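Local coordinates for protein NAD_Gly3P_dh, NAD-dependent glycerol-3-phosphate dehydrogenase (Streptosporangium roseum, PDB 5OCM) that binds NADP(H) and is thought to act as an oxidoreductase, an imine reductase that probably reduces carbon-nitrogen double bonds with hydride from the nicotinamide, at residues Gln16-Ala21 and Arg150-Gly155; Ala56-Pro61 and Gly81-Gly86; Gly272-Leu277 and Met282-Arg287. One frame throughout, in Å; residues are numbered along the deposited sequence.

Interaction 1. Residues Gln16-Ala21 and Arg150-Gly155; sequences QALAGA and RSLGAG
Leu152 lays the methyl end of its side chain against one side of helix 13-24, where it overlaps Leu18 and Ala21, residues one helical turn apart. Its CD2 methyl does most of the touching, lying 3.9 Å from Leu18 CD2 and 4.0 Å from Ala21 CB. The same Leu152 CD2 also rests 3.7 Å from the carbonyl O of Leu18, a van der Waals contact only, while Leu152 CD1 reaches Leu18 CD2 as well. The two leucine side chains cross obliquely. With CG of Leu152 beside the backbone N and anti to the carbonyl carbon (chi1 -54°), the branch swings in to the helix, although the CB itself does not aim there.

Alanine suits position 21 because its CB points toward the short 3-10 segment 150-152, and the backbones come close: the CA atoms of Ala21 and Leu152 are 5.8 Å apart. Ala21 CB meets the backbone O of Ser151 at 3.7 Å. The Ser151 hydroxyl is engaged elsewhere, hydrogen-bonded to His27 and Asp25 just beyond the helix.

Helix 13-24 follows the glycine-rich turn of the Rossmann-type NADP-binding domain, and Leu18 packs near Met14, a residue that binds the cofactor. No hydrogen bond spans the two segments, so what joins this buried helix face to the loop before strand 155-160 is apolar contact and closeness of fit, without polar pairing to fix its direction.

Interaction 2. Residues Ala56-Pro61 and Gly81-Gly86; sequences AAEASP and GDVLAG
Apolar contacts carry this pairing, and Val83 is at their centre. Its CG1 methyl lies 3.8 Å from Ala57 CB and 3.5 Å from Glu58 CG, bridging two successive residues of the segment that continues helix 53-58. Val83 CG1 is set anti to the backbone N (chi1 173°), which directs this branch to the helix. Leu84 adds a lighter touch, its CD2 being 4.1 Å from Ala57 CB. A small residue fits at Ala57, whose CB faces the turn and accepts both branched side chains.

Glu58 contributes by its aliphatic part: its CG meets the valine methyl, the two side chains crossing at about a right angle. The extended chain carries the carboxylate onward to a salt bridge with Arg54, one turn earlier in the chain.

Hydrogen bonding is confined to each side or to third parties. A type I turn from Asp82 to Ala85, closed by a weak backbone bond, places Val83 and Leu84 at its two central positions, and Arg87 binds the carbonyl O atoms of both Ser60 and Val83.

Within the Rossmann-type domain, the contact joins helix 53-58, just before strand 62-65, to the loop that leads from helix 70-77 into the adjacent parallel strand 88-91.

Interaction 3. Residues Gly272-Leu277 and Met282-Arg287; sequences GGQGGL and MIEQFR
Gln274 opens a type I turn that runs to Leu277, and the CA of Met282, its nearest counterpart, stays 9.0 Å from the CA of Gln274, so long side chains must span the gap. The turn follows a Schellman motif that ends helix 257-271: Gly273, with its positive phi, is the C-prime residue, a backbone shape that favours glycine, and the amides of Gly273 and Gln274 bond back to Leu270 and Ala269.

Gln274 points its CB at the short helix 283-286 and, extended beyond CG, carries its amide across. Its NE2 donates to Glu284 OE1 over 2.9 Å, with an N-H...O angle of 156°. The glutamate also points its CB at the turn and extends beyond CG. The donor approaches OE1 from above the carboxylate, 54° out of its plane, and the amide and carboxylate planes are 39° apart. Glutamine suits this place because one group offers both donor and acceptor, its OE1 serving a water on the way to Gln285. Cut back to an alanine, the residue would lose its amide, and Glu284 OE1 is likely to be left without this donor and the water without one of its holders, weakening the tie between turn and helix.

This is a surface contact of the C-terminal domain; on the buried side of the short helix, Met282 and Phe286 pack on Leu185 of the second subunit. The bridging water donates to Gln274 OE1 at 2.7 Å and accepts from Gln285 NE2 at 3.0 Å.

How the interactions relate
From the N terminus, helix 13-24 supplies the first half of interaction 1, whose partner comes more than a hundred residues later, just before strand 155-160; the loop it closes takes in most of the Rossmann-type domain. Interaction 2 opens and closes within that span, joining two strand-helix units consecutive in the chain; its centre is about 21 Å from that of interaction 1, and the two do not touch. Interaction 3 follows in series, a short closure near the C terminus, on the opposite side of the chain's centre, its centre about 41 Å from that of interaction 1 and about 52 Å from that of interaction 2. None cross. Two contacts tie parts of the NADP-binding domain, one the C-terminal domain.

Interaction 1. Residues Gln16-Ala21 and Arg150-Gly155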
ATOM      1  N   GLN A  16      16.781  -9.853 -18.965  1.00 14.42           N
ATOM      2  CA  GLN A  16      17.156 -11.258 -18.769  1.00 16.28           C
ATOM      3  C   GLN A  16      15.951 -12.109 -18.393  1.00 14.76           C
ATOM      4  O   GLN A  16      15.814 -13.254 -18.886  1.00 14.93           O
ATOM      5  CB  GLN A  16      18.248 -11.418 -17.669  1.00 19.08           C
ATOM      6  CG  GLN A  16      19.449 -10.646 -17.926  1.00 23.67           C
ATOM      7  CD  GLN A  16      20.674 -11.160 -17.712  1.00 35.57           C
ATOM      8  OE1 GLN A  16      21.349 -11.427 -18.693  1.00 45.89           O
ATOM      9  NE2 GLN A  16      20.964 -11.512 -16.471  1.00 26.00           N
ATOM     10  N   ALA A  17      15.095 -11.578 -17.509  1.00 13.52           N
ATOM     11  CA  ALA A  17      13.905 -12.291 -17.072  1.00 13.05           C
ATOM     12  C   ALA A  17      12.893 -12.421 -18.235  1.00 12.39           C
ATOM     13  O   ALA A  17      12.231 -13.448 -18.392  1.00 12.98           O
ATOM     14  CB  ALA A  17      13.249 -11.593 -15.891  1.00 15.89           C
ATOM     15  N   LEU A  18      12.761 -11.370 -19.040  1.00 12.45           N
ATOM     16  CA  LEU A  18      11.848 -11.439 -20.177  1.00 12.67           C
ATOM     17  C   LEU A  18      12.282 -12.564 -21.138  1.00 13.09           C
ATOM     18  O   LEU A  18      11.465 -13.429 -21.536  1.00 12.55           O
ATOM     19  CB  LEU A  18      11.818 -10.108 -20.919  1.00 12.47           C
ATOM     20  CG  LEU A  18      11.360  -8.846 -20.211  1.00 14.26           C
ATOM     21  CD1 LEU A  18      11.526  -7.642 -21.110  1.00 13.24           C
ATOM     22  CD2 LEU A  18       9.917  -8.971 -19.727  1.00 15.76           C
ATOM     23  N   ALA A  19      13.547 -12.535 -21.547  1.00 12.68           N
ATOM     24  CA  ALA A  19      14.102 -13.571 -22.433  1.00 13.44           C
ATOM     25  C   ALA A  19      13.964 -14.962 -21.816  1.00 13.14           C
ATOM     26  O   ALA A  19      13.548 -15.898 -22.502  1.00 12.67           O
ATOM     27  CB  ALA A  19      15.534 -13.282 -22.776  1.00 15.26           C
ATOM     28  N   GLY A  20      14.275 -15.091 -20.530  1.00 12.56           N
ATOM     29  CA  GLY A  20      14.088 -16.375 -19.849  1.00 14.89           C
ATOM     30  C   GLY A  20      12.663 -16.917 -19.873  1.00 13.87           C
ATOM     31  O   GLY A  20      12.446 -18.121 -20.031  1.00 14.32           O
ATOM     32  N   ALA A  21      11.672 -16.024 -19.737  1.00 14.24           N
ATOM     33  CA  ALA A  21      10.276 -16.429 -19.745  1.00 13.31           C
ATOM     34  C   ALA A  21       9.834 -16.863 -21.120  1.00 14.13           C
ATOM     35  O   ALA A  21       9.090 -17.855 -21.265  1.00 14.84           O
ATOM     36  CB  ALA A  21       9.394 -15.290 -19.236  1.00 13.85           C
ATOM     37  N   ARG A 150       1.692 -13.399 -23.372  1.00 13.86           N
ATOM     38  CA  ARG A 150       1.270 -14.070 -22.127  1.00 16.38           C
ATOM     39  C   ARG A 150       2.342 -14.935 -21.486  1.00 15.81           C
ATOM     40  O   ARG A 150       2.243 -15.252 -20.281  1.00 15.05           O
ATOM     41  CB  ARG A 150      -0.039 -14.883 -22.306  1.00 18.62           C
ATOM     42  CG  ARG A 150      -1.279 -13.988 -22.320  1.00 26.69           C
ATOM     43  CD  ARG A 150      -2.625 -14.685 -22.614  1.00 29.82           C
ATOM     44  NE  ARG A 150      -2.820 -15.673 -21.540  1.00 33.39           N
ATOM     45  CZ  ARG A 150      -3.246 -15.395 -20.283  1.00 35.98           C
ATOM     46  NH1 ARG A 150      -3.628 -14.163 -19.912  1.00 33.40           N
ATOM     47  NH2 ARG A 150      -3.290 -16.390 -19.390  1.00 34.16           N
ATOM     48  N   SER A 151       3.410 -15.293 -22.203  1.00 13.47           N
ATOM     49  CA  SER A 151       4.539 -15.957 -21.577  1.00 16.15           C
ATOM     50  C   SER A 151       5.155 -15.175 -20.436  1.00 14.72           C
ATOM     51  O   SER A 151       5.772 -15.749 -19.543  1.00 13.43           O
ATOM     52  CB  SER A 151       5.644 -16.258 -22.608  1.00 19.68           C
ATOM     53  OG  SER A 151       5.145 -17.215 -23.531  1.00 24.08           O
ATOM     54  N   LEU A 152       5.031 -13.849 -20.506  1.00 15.06           N
ATOM     55  CA  LEU A 152       5.602 -12.963 -19.481  1.00 13.55           C
ATOM     56  C   LEU A 152       4.743 -12.915 -18.223  1.00 14.82           C
ATOM     57  O   LEU A 152       5.231 -12.573 -17.150  1.00 15.16           O
ATOM     58  CB  LEU A 152       5.800 -11.580 -20.017  1.00 13.91           C
ATOM     59  CG  LEU A 152       6.614 -11.470 -21.304  1.00 14.79           C
ATOM     60  CD1 LEU A 152       6.704 -10.036 -21.776  1.00 14.96           C
ATOM     61  CD2 LEU A 152       8.008 -12.082 -21.117  1.00 14.47           C
ATOM     62  N   GLY A 153       3.483 -13.289 -18.339  1.00 14.87           N
ATOM     63  CA  GLY A 153       2.554 -13.254 -17.209  1.00 15.61           C
ATOM     64  C   GLY A 153       1.113 -13.412 -17.576  1.00 16.60           C
ATOM     65  O   GLY A 153       0.642 -12.833 -18.560  1.00 16.96           O
ATOM     66  N   ALA A 154       0.398 -14.162 -16.753  1.00 18.31           N
ATOM     67  CA  ALA A 154      -1.037 -14.343 -16.997  1.00 19.49           C
ATOM     68  C   ALA A 154      -1.832 -13.074 -16.766  1.00 19.11           C
ATOM     69  O   ALA A 154      -2.921 -12.963 -17.249  1.00 19.27           O
ATOM     70  CB  ALA A 154      -1.625 -15.477 -16.134  1.00 23.14           C
ATOM     71  N   GLY A 155      -1.284 -12.107 -16.058  1.00 16.92           N
ATOM     72  CA  GLY A 155      -1.900 -10.810 -15.854  1.00 19.09           C
ATOM     73  C   GLY A 155      -1.665  -9.808 -16.953  1.00 16.71           C
ATOM     74  O   GLY A 155      -1.844  -8.629 -16.761  1.00 20.36           O
TER

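Interaction 2. Residues Ala56-Pro61 and Gly81-Gly86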
ATOM      1  N   ALA A  56      19.600  -8.903 -34.472  1.00 13.84           N
ATOM      2  CA  ALA A  56      18.597  -9.401 -33.539  1.00 14.14           C
ATOM      3  C   ALA A  56      17.189  -9.053 -34.002  1.00 14.87           C
ATOM      4  O   ALA A  56      16.288  -9.908 -34.033  1.00 17.70           O
ATOM      5  CB  ALA A  56      18.881  -8.872 -32.176  1.00 11.86           C
ATOM      6  N   ALA A  57      17.009  -7.804 -34.442  1.00 15.79           N
ATOM      7  CA  ALA A  57      15.733  -7.337 -34.909  1.00 18.42           C
ATOM      8  C   ALA A  57      15.265  -8.103 -36.153  1.00 20.44           C
ATOM      9  O   ALA A  57      14.078  -8.452 -36.255  1.00 22.20           O
ATOM     10  CB  ALA A  57      15.755  -5.845 -35.169  1.00 17.47           C
ATOM     11  N   GLU A  58      16.223  -8.441 -37.017  1.00 20.40           N
ATOM     12  CA  GLU A  58      15.905  -9.134 -38.260  1.00 22.60           C
ATOM     13  C   GLU A  58      15.475 -10.565 -38.048  1.00 22.61           C
ATOM     14  O   GLU A  58      14.892 -11.147 -38.943  1.00 21.82           O
ATOM     15  CB  GLU A  58      17.139  -9.179 -39.227  1.00 26.68           C
ATOM     16  CG  GLU A  58      17.389  -7.917 -39.981  1.00 34.77           C
ATOM     17  CD  GLU A  58      18.624  -7.971 -40.877  1.00 43.82           C
ATOM     18  OE1 GLU A  58      19.582  -8.769 -40.658  1.00 44.14           O
ATOM     19  OE2 GLU A  58      18.610  -7.149 -41.807  1.00 44.46           O
ATOM     20  N   ALA A  59      15.755 -11.144 -36.873  1.00 17.57           N
ATOM     21  CA  ALA A  59      15.529 -12.576 -36.644  1.00 21.09           C
ATOM     22  C   ALA A  59      14.080 -12.960 -36.354  1.00 19.02           C
ATOM     23  O   ALA A  59      13.716 -14.135 -36.541  1.00 19.23           O
ATOM     24  CB  ALA A  59      16.415 -13.030 -35.523  1.00 23.32           C
ATOM     25  N   SER A  60      13.255 -12.005 -35.901  1.00 15.87           N
ATOM     26  CA  SER A  60      11.940 -12.346 -35.382  1.00 17.79           C
ATOM     27  C   SER A  60      10.827 -11.432 -35.864  1.00 17.56           C
ATOM     28  O   SER A  60      11.066 -10.256 -36.118  1.00 18.23           O
ATOM     29  CB  SER A  60      11.928 -12.290 -33.820  1.00 16.33           C
ATOM     30  OG  SER A  60      13.066 -12.968 -33.266  1.00 17.70           O
ATOM     31  N   PRO A  61       9.588 -11.926 -35.882  1.00 18.49           N
ATOM     32  CA  PRO A  61       8.451 -11.046 -36.204  1.00 19.03           C
ATOM     33  C   PRO A  61       7.974 -10.186 -35.041  1.00 17.20           C
ATOM     34  O   PRO A  61       7.142  -9.299 -35.270  1.00 17.60           O
ATOM     35  CB  PRO A  61       7.333 -12.035 -36.566  1.00 21.12           C
ATOM     36  CG  PRO A  61       7.689 -13.283 -35.844  1.00 22.15           C
ATOM     37  CD  PRO A  61       9.185 -13.340 -35.814  1.00 21.19           C
ATOM     38  N   GLY A  81      14.743   1.540 -38.356  1.00 22.79           N
ATOM     39  CA  GLY A  81      13.446   1.869 -38.996  1.00 22.53           C
ATOM     40  C   GLY A  81      13.077   1.051 -40.205  1.00 24.14           C
ATOM     41  O   GLY A  81      11.897   0.645 -40.368  1.00 28.72           O
ATOM     42  N   ASP A  82      14.063   0.736 -41.048  1.00 22.70           N
ATOM     43  CA  ASP A  82      13.816  -0.197 -42.142  1.00 23.62           C
ATOM     44  C   ASP A  82      13.769  -1.633 -41.785  1.00 22.16           C
ATOM     45  O   ASP A  82      12.942  -2.345 -42.273  1.00 25.35           O
ATOM     46  CB  ASP A  82      14.834   0.054 -43.308  1.00 29.59           C
ATOM     47  CG  ASP A  82      14.432   1.300 -44.132  1.00 34.48           C
ATOM     48  OD1 ASP A  82      13.259   1.766 -44.109  1.00 41.35           O
ATOM     49  OD2 ASP A  82      15.266   1.766 -44.896  1.00 43.68           O
ATOM     50  N   VAL A  83      14.649  -2.091 -40.923  1.00 19.96           N
ATOM     51  CA  VAL A  83      14.652  -3.487 -40.502  1.00 21.89           C
ATOM     52  C   VAL A  83      13.315  -3.890 -39.811  1.00 21.10           C
ATOM     53  O   VAL A  83      12.919  -4.999 -39.900  1.00 21.86           O
ATOM     54  CB  VAL A  83      15.860  -3.638 -39.495  1.00 28.62           C
ATOM     55  CG1 VAL A  83      15.889  -5.000 -38.836  1.00 33.18           C
ATOM     56  CG2 VAL A  83      17.182  -3.370 -40.214  1.00 34.26           C
ATOM     57  N   LEU A  84      12.711  -2.980 -39.052  1.00 18.95           N
ATOM     58  CA  LEU A  84      11.492  -3.223 -38.281  1.00 23.50           C
ATOM     59  C   LEU A  84      10.221  -3.291 -39.129  1.00 26.93           C
ATOM     60  O   LEU A  84       9.191  -3.707 -38.666  1.00 25.49           O
ATOM     61  CB  LEU A  84      11.317  -2.250 -37.104  1.00 21.09           C
ATOM     62  CG  LEU A  84      12.378  -2.421 -35.999  1.00 20.76           C
ATOM     63  CD1 LEU A  84      12.410  -1.253 -34.996  1.00 22.76           C
ATOM     64  CD2 LEU A  84      12.221  -3.777 -35.232  1.00 19.89           C
ATOM     65  N   ALA A  85      10.289  -2.848 -40.368  1.00 31.04           N
ATOM     66  CA  ALA A  85       9.259  -3.142 -41.382  1.00 32.44           C
ATOM     67  C   ALA A  85       8.707  -4.540 -41.345  1.00 27.31           C
ATOM     68  O   ALA A  85       9.429  -5.556 -41.427  1.00 30.69           O
ATOM     69  CB  ALA A  85       9.793  -2.839 -42.812  1.00 38.01           C
ATOM     70  N   GLY A  86       7.382  -4.626 -41.140  1.00 30.43           N
ATOM     71  CA  GLY A  86       6.645  -5.888 -41.113  1.00 30.33           C
ATOM     72  C   GLY A  86       6.673  -6.566 -39.757  1.00 31.21           C
ATOM     73  O   GLY A  86       6.213  -7.713 -39.666  1.00 33.67           O
TER

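Interaction 3. Residues Gly272-Leu277 and Met282-Arg287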
ATOM      1  N   GLY A 272      -9.685  23.927   4.884  1.00 27.60           N
ATOM      2  CA  GLY A 272     -10.884  24.065   4.037  1.00 28.71           C
ATOM      3  C   GLY A 272     -12.173  23.602   4.676  1.00 27.25           C
ATOM      4  O   GLY A 272     -13.183  23.509   4.007  1.00 27.12           O
ATOM      5  N   GLY A 273     -12.183  23.304   5.985  1.00 20.58           N
ATOM      6  CA  GLY A 273     -13.403  22.924   6.652  1.00 20.91           C
ATOM      7  C   GLY A 273     -13.877  21.501   6.445  1.00 22.14           C
ATOM      8  O   GLY A 273     -15.035  21.214   6.644  1.00 22.51           O
ATOM      9  N   GLN A 274     -12.976  20.582   6.053  1.00 21.27           N
ATOM     10  CA  GLN A 274     -13.364  19.251   5.598  1.00 19.44           C
ATOM     11  C   GLN A 274     -13.058  18.148   6.612  1.00 20.43           C
ATOM     12  O   GLN A 274     -13.130  16.963   6.322  1.00 20.56           O
ATOM     13  CB  GLN A 274     -12.712  18.956   4.265  1.00 21.62           C
ATOM     14  CG  GLN A 274     -13.194  19.866   3.160  1.00 23.61           C
ATOM     15  CD  GLN A 274     -12.401  19.636   1.870  1.00 26.18           C
ATOM     16  OE1 GLN A 274     -11.168  19.631   1.889  1.00 26.59           O
ATOM     17  NE2 GLN A 274     -13.107  19.451   0.747  1.00 28.75           N
ATOM     18  N   GLY A 275     -12.784  18.549   7.852  1.00 21.42           N
ATOM     19  CA  GLY A 275     -12.585  17.616   8.941  1.00 20.31           C
ATOM     20  C   GLY A 275     -13.643  16.593   9.177  1.00 21.85           C
ATOM     21  O   GLY A 275     -13.348  15.483   9.674  1.00 19.51           O
ATOM     22  N   GLY A 276     -14.929  16.939   8.860  1.00 19.92           N
ATOM     23  CA  GLY A 276     -15.991  16.006   9.074  1.00 17.68           C
ATOM     24  C   GLY A 276     -16.302  15.072   7.912  1.00 18.07           C
ATOM     25  O   GLY A 276     -17.240  14.277   7.995  1.00 19.70           O
ATOM     26  N   LEU A 277     -15.513  15.186   6.840  1.00 17.84           N
ATOM     27  CA  LEU A 277     -15.665  14.332   5.664  1.00 18.03           C
ATOM     28  C   LEU A 277     -14.776  13.085   5.777  1.00 17.30           C
ATOM     29  O   LEU A 277     -13.879  13.005   6.639  1.00 17.21           O
ATOM     30  CB  LEU A 277     -15.320  15.099   4.406  1.00 18.27           C
ATOM     31  CG  LEU A 277     -16.166  16.341   4.126  1.00 17.70           C
ATOM     32  CD1 LEU A 277     -15.694  17.015   2.848  1.00 19.76           C
ATOM     33  CD2 LEU A 277     -17.675  16.036   4.166  1.00 17.65           C
ATOM     34  N   MET A 282      -9.530  13.959   0.500  1.00 14.33           N
ATOM     35  CA  MET A 282      -8.124  14.273   0.259  1.00 14.42           C
ATOM     36  C   MET A 282      -7.750  14.316  -1.206  1.00 14.60           C
ATOM     37  O   MET A 282      -6.729  14.937  -1.547  1.00 13.23           O
ATOM     38  CB  MET A 282      -7.226  13.274   0.984  1.00 16.11           C
ATOM     39  CG  MET A 282      -7.258  13.463   2.488  1.00 18.05           C
ATOM     40  SD  MET A 282      -6.595  15.045   3.047  1.00 18.49           S
ATOM     41  CE  MET A 282      -4.983  15.016   2.336  1.00 22.64           C
ATOM     42  N   ILE A 283      -8.558  13.728  -2.100  1.00 13.10           N
ATOM     43  CA  ILE A 283      -8.290  13.843  -3.508  1.00 13.49           C
ATOM     44  C   ILE A 283      -8.082  15.302  -3.922  1.00 14.24           C
ATOM     45  O   ILE A 283      -7.259  15.586  -4.827  1.00 15.00           O
ATOM     46  CB  ILE A 283      -9.464  13.238  -4.371  1.00 13.69           C
ATOM     47  CG1 ILE A 283      -9.135  13.204  -5.846  1.00 15.34           C
ATOM     48  CG2 ILE A 283     -10.795  13.961  -4.181  1.00 14.60           C
ATOM     49  CD1 ILE A 283      -8.029  12.225  -6.152  1.00 13.62           C
ATOM     50  N   GLU A 284      -8.806  16.232  -3.273  1.00 15.77           N
ATOM     51  CA  GLU A 284      -8.713  17.648  -3.648  1.00 18.56           C
ATOM     52  C   GLU A 284      -7.300  18.214  -3.396  1.00 16.88           C
ATOM     53  O   GLU A 284      -6.887  19.138  -4.071  1.00 18.14           O
ATOM     54  CB  GLU A 284      -9.766  18.493  -2.921  1.00 21.20           C
ATOM     55  CG  GLU A 284     -11.194  18.049  -3.231  1.00 27.42           C
ATOM     56  CD  GLU A 284     -12.293  18.921  -2.691  1.00 28.97           C
ATOM     57  OE1 GLU A 284     -12.000  19.766  -1.863  1.00 29.79           O
ATOM     58  OE2 GLU A 284     -13.441  18.744  -3.132  1.00 29.55           O
ATOM     59  N   GLN A 285      -6.541  17.621  -2.467  1.00 15.05           N
ATOM     60  CA  GLN A 285      -5.167  18.066  -2.232  1.00 15.96           C
ATOM     61  C   GLN A 285      -4.164  17.589  -3.279  1.00 18.50           C
ATOM     62  O   GLN A 285      -3.060  18.102  -3.340  1.00 17.86           O
ATOM     63  CB  GLN A 285      -4.711  17.656  -0.841  1.00 17.29           C
ATOM     64  CG  GLN A 285      -5.658  18.157   0.251  1.00 17.43           C
ATOM     65  CD  GLN A 285      -5.913  19.656   0.111  1.00 18.79           C
ATOM     66  OE1 GLN A 285      -4.997  20.436  -0.243  1.00 20.97           O
ATOM     67  NE2 GLN A 285      -7.149  20.064   0.336  1.00 19.42           N
ATOM     68  N   PHE A 286      -4.545  16.623  -4.117  1.00 17.69           N
ATOM     69  CA  PHE A 286      -3.657  16.082  -5.150  1.00 17.99           C
ATOM     70  C   PHE A 286      -3.897  16.602  -6.539  1.00 17.93           C
ATOM     71  O   PHE A 286      -3.002  16.458  -7.388  1.00 18.45           O
ATOM     72  CB  PHE A 286      -3.640  14.569  -5.088  1.00 16.94           C
ATOM     73  CG  PHE A 286      -3.194  14.036  -3.755  1.00 16.15           C
ATOM     74  CD1 PHE A 286      -1.868  14.139  -3.350  1.00 18.04           C
ATOM     75  CD2 PHE A 286      -4.092  13.503  -2.875  1.00 16.58           C
ATOM     76  CE1 PHE A 286      -1.474  13.672  -2.109  1.00 16.29           C
ATOM     77  CE2 PHE A 286      -3.704  13.031  -1.638  1.00 15.00           C
ATOM     78  CZ  PHE A 286      -2.389  13.158  -1.225  1.00 16.05           C
ATOM     79  N   ARG A 287      -4.986  17.324  -6.741  1.00 17.79           N
ATOM     80  CA  ARG A 287      -5.383  17.827  -8.040  1.00 20.47           C
ATOM     81  C   ARG A 287      -4.557  18.994  -8.558  1.00 24.56           C
ATOM     82  O   ARG A 287      -4.493  19.201  -9.814  1.00 23.82           O
ATOM     83  CB  ARG A 287      -6.825  18.289  -8.025  1.00 23.05           C
ATOM     84  CG  ARG A 287      -7.809  17.149  -7.729  1.00 26.50           C
ATOM     85  CD  ARG A 287      -8.744  16.812  -8.818  1.00 24.87           C
ATOM     86  NE  ARG A 287      -9.805  15.902  -8.453  1.00 23.57           N
ATOM     87  CZ  ARG A 287     -10.117  14.752  -9.084  1.00 26.08           C
ATOM     88  NH1 ARG A 287      -9.292  14.146  -9.978  1.00 24.37           N
ATOM     89  NH2 ARG A 287     -11.222  14.124  -8.699  1.00 25.08           N
TER
HETATM   90  O   HOH W   1      -9.330  18.088   0.646  1.00 15.36           O